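Local coordinates for protein hydrogenase maturation factor (Thermoanaerobacter tengcongensis, PDB 3VTI) that works together with HypF in the maturation of [NiFe]-hydrogenases, probably carrying out the ATP-dependent dehydration of the transferred carbamoyl group to a nitrile, at residues 139-144 with 282-287; 220-225 with 290-295. All coordinates share one frame; numbering follows the deposited sequence.

Interactions 1 and 2 have centres 14 Å apart and illustrate how one mixed beta-sheet is built from distant parts of a chain, here in the AIR synthase-related C-terminal domain. Their segments alternate in sequence: 139-144, 220-225, 282-287, then 290-295. Strand 219-223 lies between its two neighbours, antiparallel to 279-285 and parallel to 290-293, and the two contacts touch where Lys221 N approaches Glu283 O at 2.7 Å, a probable hydrogen bond. Interaction 1 brings the loop before strand 146-149 against strand 279-285, and interaction 2 continues the sheet toward 299-301. Both lie away from the magnesium site and join parts of the domain: a loop to a strand, and two parallel strands.

Interaction 1 (139-144 with 282-287); sequences KNAKPG and GEVNDS
Pro143 and Val284 bring their CA atoms to 4.9 Å, where the backbones of 141-144 and 284-286 run at 78° to each other and Gly144 N donates to Val284 O over 3.1 Å. That bond is fairly straight, 163° at the hydrogen. The same oxygen also receives a CA-H...O contact from Pro143 CA at 3.4 Å, so two successive residues converge on one acceptor. Gly144 suits its place for a backbone reason: with its positive phi, a CB would be jammed against the carbonyl oxygen of Pro143.

Among the side chains, Val284 does most of the touching. Its CG1 lies anti to the backbone N (chi1 175°), a rotation that sets this methyl against Lys142 O at 3.3 Å, while CG2, beside the backbone N, meets Ala141 CB at 4.2 Å. The two branches thus meet unlike neighbours, CG1 mainly a peptide oxygen and CG2 also a methyl group. Here the loop leads into strand 146-149, which pairs antiparallel with 279-285 in the mixed sheet of the AIR synthase-related C-terminal domain; backbone bonds of Val284 with Asp145 and of Gly282 with Val147 carry the pairing onward. Val218 touches Ala141, Pro143 and Val284 alike, and Ile212 of helix 204-216 adds to the apolar surroundings of Ala141.

Past Val284, where the strand gives way to a turn, Pro143 presents its ring carbon CG to the backbone oxygen of Asn285 at 3.6 Å, and the carboxylate of Asp286 comes past the ring obliquely, OD1 lying 4.1 Å from Pro143 CG. Within the turn, Asn285 ND2 gives a hydrogen bond to Ser287 OG over 3.1 Å.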
# COMPACT_ATOMS: atom_id res chain seq x y z
N LYS C 139 13.06 9.34 -26.59
CA LYS C 139 14.25 9.23 -27.44
C LYS C 139 14.26 10.17 -28.65
O LYS C 139 15.23 10.21 -29.40
CB LYS C 139 14.40 7.78 -27.94
CG LYS C 139 15.12 6.87 -26.96
CD LYS C 139 14.84 5.40 -27.23
CE LYS C 139 13.48 4.99 -26.64
NZ LYS C 139 13.03 3.67 -27.17
N ASN C 140 13.18 10.95 -28.82
CA ASN C 140 12.92 11.67 -30.07
C ASN C 140 13.42 13.11 -30.15
O ASN C 140 13.25 13.75 -31.18
CB ASN C 140 11.43 11.62 -30.43
CG ASN C 140 11.00 10.28 -31.04
OD1 ASN C 140 11.82 9.38 -31.24
ND2 ASN C 140 9.71 10.16 -31.34
N ALA C 141 14.01 13.63 -29.08
CA ALA C 141 14.51 14.99 -29.10
C ALA C 141 15.81 15.11 -29.92
O ALA C 141 16.76 14.34 -29.73
CB ALA C 141 14.70 15.51 -27.69
N LYS C 142 15.82 16.07 -30.86
CA LYS C 142 17.01 16.44 -31.65
C LYS C 142 17.41 17.88 -31.33
O LYS C 142 16.55 18.69 -30.99
CB LYS C 142 16.74 16.32 -33.16
CG LYS C 142 16.16 15.01 -33.68
CD LYS C 142 17.14 13.84 -33.59
CE LYS C 142 16.53 12.56 -34.16
NZ LYS C 142 17.05 11.31 -33.52
N PRO C 143 18.72 18.22 -31.44
CA PRO C 143 19.14 19.61 -31.24
C PRO C 143 18.42 20.57 -32.18
O PRO C 143 18.32 20.31 -33.39
CB PRO C 143 20.63 19.57 -31.56
CG PRO C 143 21.04 18.17 -31.31
CD PRO C 143 19.87 17.34 -31.72
N GLY C 144 17.91 21.67 -31.64
CA GLY C 144 17.11 22.61 -32.41
C GLY C 144 15.63 22.60 -32.04
O GLY C 144 14.90 23.53 -32.36
N GLY C 282 12.52 26.58 -23.18
CA GLY C 282 13.89 26.25 -23.52
C GLY C 282 14.11 25.67 -24.90
O GLY C 282 13.24 25.73 -25.77
N GLU C 283 15.30 25.09 -25.08
CA GLU C 283 15.78 24.57 -26.36
C GLU C 283 16.66 23.34 -26.13
O GLU C 283 17.41 23.29 -25.16
CB GLU C 283 16.57 25.66 -27.13
CG GLU C 283 16.79 25.35 -28.61
CD GLU C 283 17.63 26.39 -29.36
OE1 GLU C 283 18.83 26.57 -29.01
OE2 GLU C 283 17.12 27.00 -30.32
N VAL C 284 16.54 22.37 -27.02
CA VAL C 284 17.36 21.16 -26.99
C VAL C 284 18.76 21.43 -27.56
O VAL C 284 18.91 21.85 -28.72
CB VAL C 284 16.66 20.02 -27.77
CG1 VAL C 284 17.55 18.80 -27.86
CG2 VAL C 284 15.33 19.67 -27.12
N ASN C 285 19.77 21.18 -26.73
CA ASN C 285 21.17 21.47 -27.02
C ASN C 285 21.90 20.36 -27.74
O ASN C 285 21.38 19.25 -27.89
CB ASN C 285 21.93 21.74 -25.72
CG ASN C 285 21.74 23.14 -25.19
OD1 ASN C 285 21.12 24.00 -25.84
ND2 ASN C 285 22.29 23.40 -24.01
N ASP C 286 23.12 20.68 -28.15
CA ASP C 286 24.09 19.75 -28.70
C ASP C 286 24.82 19.12 -27.51
O ASP C 286 25.25 17.96 -27.57
CB ASP C 286 25.09 20.52 -29.58
CG ASP C 286 25.71 19.67 -30.68
OD1 ASP C 286 25.09 18.67 -31.11
OD2 ASP C 286 26.82 20.00 -31.13
N SER C 287 24.95 19.91 -26.44
CA SER C 287 25.64 19.50 -25.22
C SER C 287 24.81 18.41 -24.58
O SER C 287 23.58 18.45 -24.65
CB SER C 287 25.74 20.68 -24.26
OG SER C 287 24.45 21.13 -23.85

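Interaction 2 (220-225 with 290-295); sequences IKIYEE and VTINTI
Lys221 reaches slantwise across the neighbouring strand to Asn293, NZ giving a 2.6 Å hydrogen bond to OD1 from above the amide carbonyl plane, 37° out of it. With CG anti to the backbone N (chi1 -176°), bends at the third and fourth torsions swing the ammonium over Thr291 to that oxygen. A water 2.8 Å from Lys221 NZ also accepts a weak bond from Asn293 ND2, and Ser299 OG is a further partner of the lysine. Tyr223 and Asn293 point the same way side by side, ring and amide planes 70° apart, with Tyr223 CD1 3.8 Å from Asn293 CB. On the other sheet face Ile222 and Ile292 meet at an angle, Ile222 CG1 3.9 Å from Ile292 CB, and Ile222 also touches Leu209 of helix 204-216. Between the faces, four backbone bonds form a parallel beta ladder, from Ile220 O–Thr291 N to Glu224 N–Asn293 O. A methionine for Lys221 removes the charged donor, and the Asn293 amide, left with weak bonds such as OD1 to Ser299 OG, would probably be freer to turn. The two faces therefore differ: a lysine–amide–water network on one, consistent with partial solvent access, buried aliphatic packing on the other.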
# COMPACT_ATOMS: atom_id res chain seq x y z
N ILE C 220 19.61 20.13 -22.78
CA ILE C 220 18.46 21.03 -22.76
C ILE C 220 18.78 22.31 -21.99
O ILE C 220 19.29 22.27 -20.86
CB ILE C 220 17.18 20.37 -22.18
CG1 ILE C 220 16.80 19.13 -23.00
CG2 ILE C 220 16.01 21.36 -22.21
CD1 ILE C 220 15.50 18.47 -22.60
N LYS C 221 18.47 23.43 -22.62
CA LYS C 221 18.62 24.70 -22.01
C LYS C 221 17.28 25.34 -21.76
O LYS C 221 16.50 25.52 -22.64
CB LYS C 221 19.47 25.61 -22.88
CG LYS C 221 19.75 26.94 -22.25
CD LYS C 221 20.96 27.57 -22.87
CE LYS C 221 22.24 27.03 -22.29
NZ LYS C 221 22.97 28.05 -21.53
N ILE C 222 17.05 25.68 -20.51
CA ILE C 222 15.85 26.43 -20.14
C ILE C 222 16.14 27.85 -19.63
O ILE C 222 17.28 28.20 -19.29
CB ILE C 222 14.94 25.64 -19.16
CG1 ILE C 222 15.65 25.40 -17.82
CG2 ILE C 222 14.47 24.34 -19.80
CD1 ILE C 222 14.77 24.76 -16.75
N TYR C 223 15.09 28.66 -19.59
CA TYR C 223 15.22 30.08 -19.26
C TYR C 223 14.41 30.44 -18.02
O TYR C 223 13.19 30.29 -17.99
CB TYR C 223 14.86 30.96 -20.47
CG TYR C 223 15.82 30.74 -21.62
CD1 TYR C 223 16.96 31.54 -21.76
CD2 TYR C 223 15.63 29.71 -22.54
CE1 TYR C 223 17.87 31.33 -22.81
CE2 TYR C 223 16.53 29.48 -23.58
CZ TYR C 223 17.64 30.30 -23.71
OH TYR C 223 18.53 30.07 -24.74
N GLU C 224 15.13 30.89 -16.99
CA GLU C 224 14.53 31.27 -15.71
C GLU C 224 13.31 32.19 -15.85
O GLU C 224 12.24 31.87 -15.33
CB GLU C 224 15.59 31.93 -14.82
CG GLU C 224 15.09 32.31 -13.43
CD GLU C 224 16.20 32.89 -12.57
OE1 GLU C 224 16.82 33.90 -12.99
OE2 GLU C 224 16.44 32.34 -11.48
N GLU C 225 13.49 33.30 -16.56
CA GLU C 225 12.43 34.29 -16.78
C GLU C 225 11.19 33.76 -17.50
O GLU C 225 10.12 34.36 -17.42
CB GLU C 225 12.97 35.51 -17.56
CG GLU C 225 13.85 35.16 -18.76
CD GLU C 225 15.28 34.82 -18.36
OE1 GLU C 225 15.94 35.70 -17.75
OE2 GLU C 225 15.75 33.69 -18.63
N VAL C 290 22.10 19.58 -18.95
CA VAL C 290 20.86 20.26 -18.62
C VAL C 290 21.20 21.56 -17.89
O VAL C 290 21.64 21.54 -16.74
CB VAL C 290 19.91 19.37 -17.77
CG1 VAL C 290 18.59 20.10 -17.48
CG2 VAL C 290 19.64 18.06 -18.48
N THR C 291 20.98 22.68 -18.58
CA THR C 291 21.40 23.99 -18.11
C THR C 291 20.24 24.99 -18.04
O THR C 291 19.29 24.92 -18.81
CB THR C 291 22.51 24.58 -19.02
OG1 THR C 291 22.01 24.75 -20.35
CG2 THR C 291 23.74 23.67 -19.05
N ILE C 292 20.34 25.93 -17.10
CA ILE C 292 19.35 27.01 -16.97
C ILE C 292 20.02 28.38 -17.04
O ILE C 292 21.01 28.65 -16.36
CB ILE C 292 18.51 26.87 -15.67
CG1 ILE C 292 17.48 28.01 -15.57
CG2 ILE C 292 19.40 26.80 -14.43
CD1 ILE C 292 16.51 27.88 -14.42
N ASN C 293 19.47 29.24 -17.89
CA ASN C 293 19.96 30.61 -18.04
C ASN C 293 19.14 31.58 -17.22
O ASN C 293 17.91 31.57 -17.28
CB ASN C 293 19.94 31.04 -19.51
CG ASN C 293 21.27 30.82 -20.21
OD1 ASN C 293 21.96 29.84 -19.97
ND2 ASN C 293 21.62 31.75 -21.10
N THR C 294 19.83 32.42 -16.44
CA THR C 294 19.19 33.50 -15.71
C THR C 294 19.13 34.75 -16.59
O THR C 294 19.57 34.72 -17.75
CB THR C 294 19.93 33.83 -14.38
OG1 THR C 294 21.19 34.44 -14.67
CG2 THR C 294 20.15 32.57 -13.54
N ILE C 295 18.56 35.83 -16.05
CA ILE C 295 18.58 37.13 -16.72
C ILE C 295 20.02 37.57 -17.01
O ILE C 295 20.91 37.43 -16.16
CB ILE C 295 17.81 38.24 -15.92
CG1 ILE C 295 18.27 38.32 -14.46
CG2 ILE C 295 16.30 38.02 -15.99
CD1 ILE C 295 17.84 39.59 -13.71
O HOH W 1 24.58 30.29 -22.06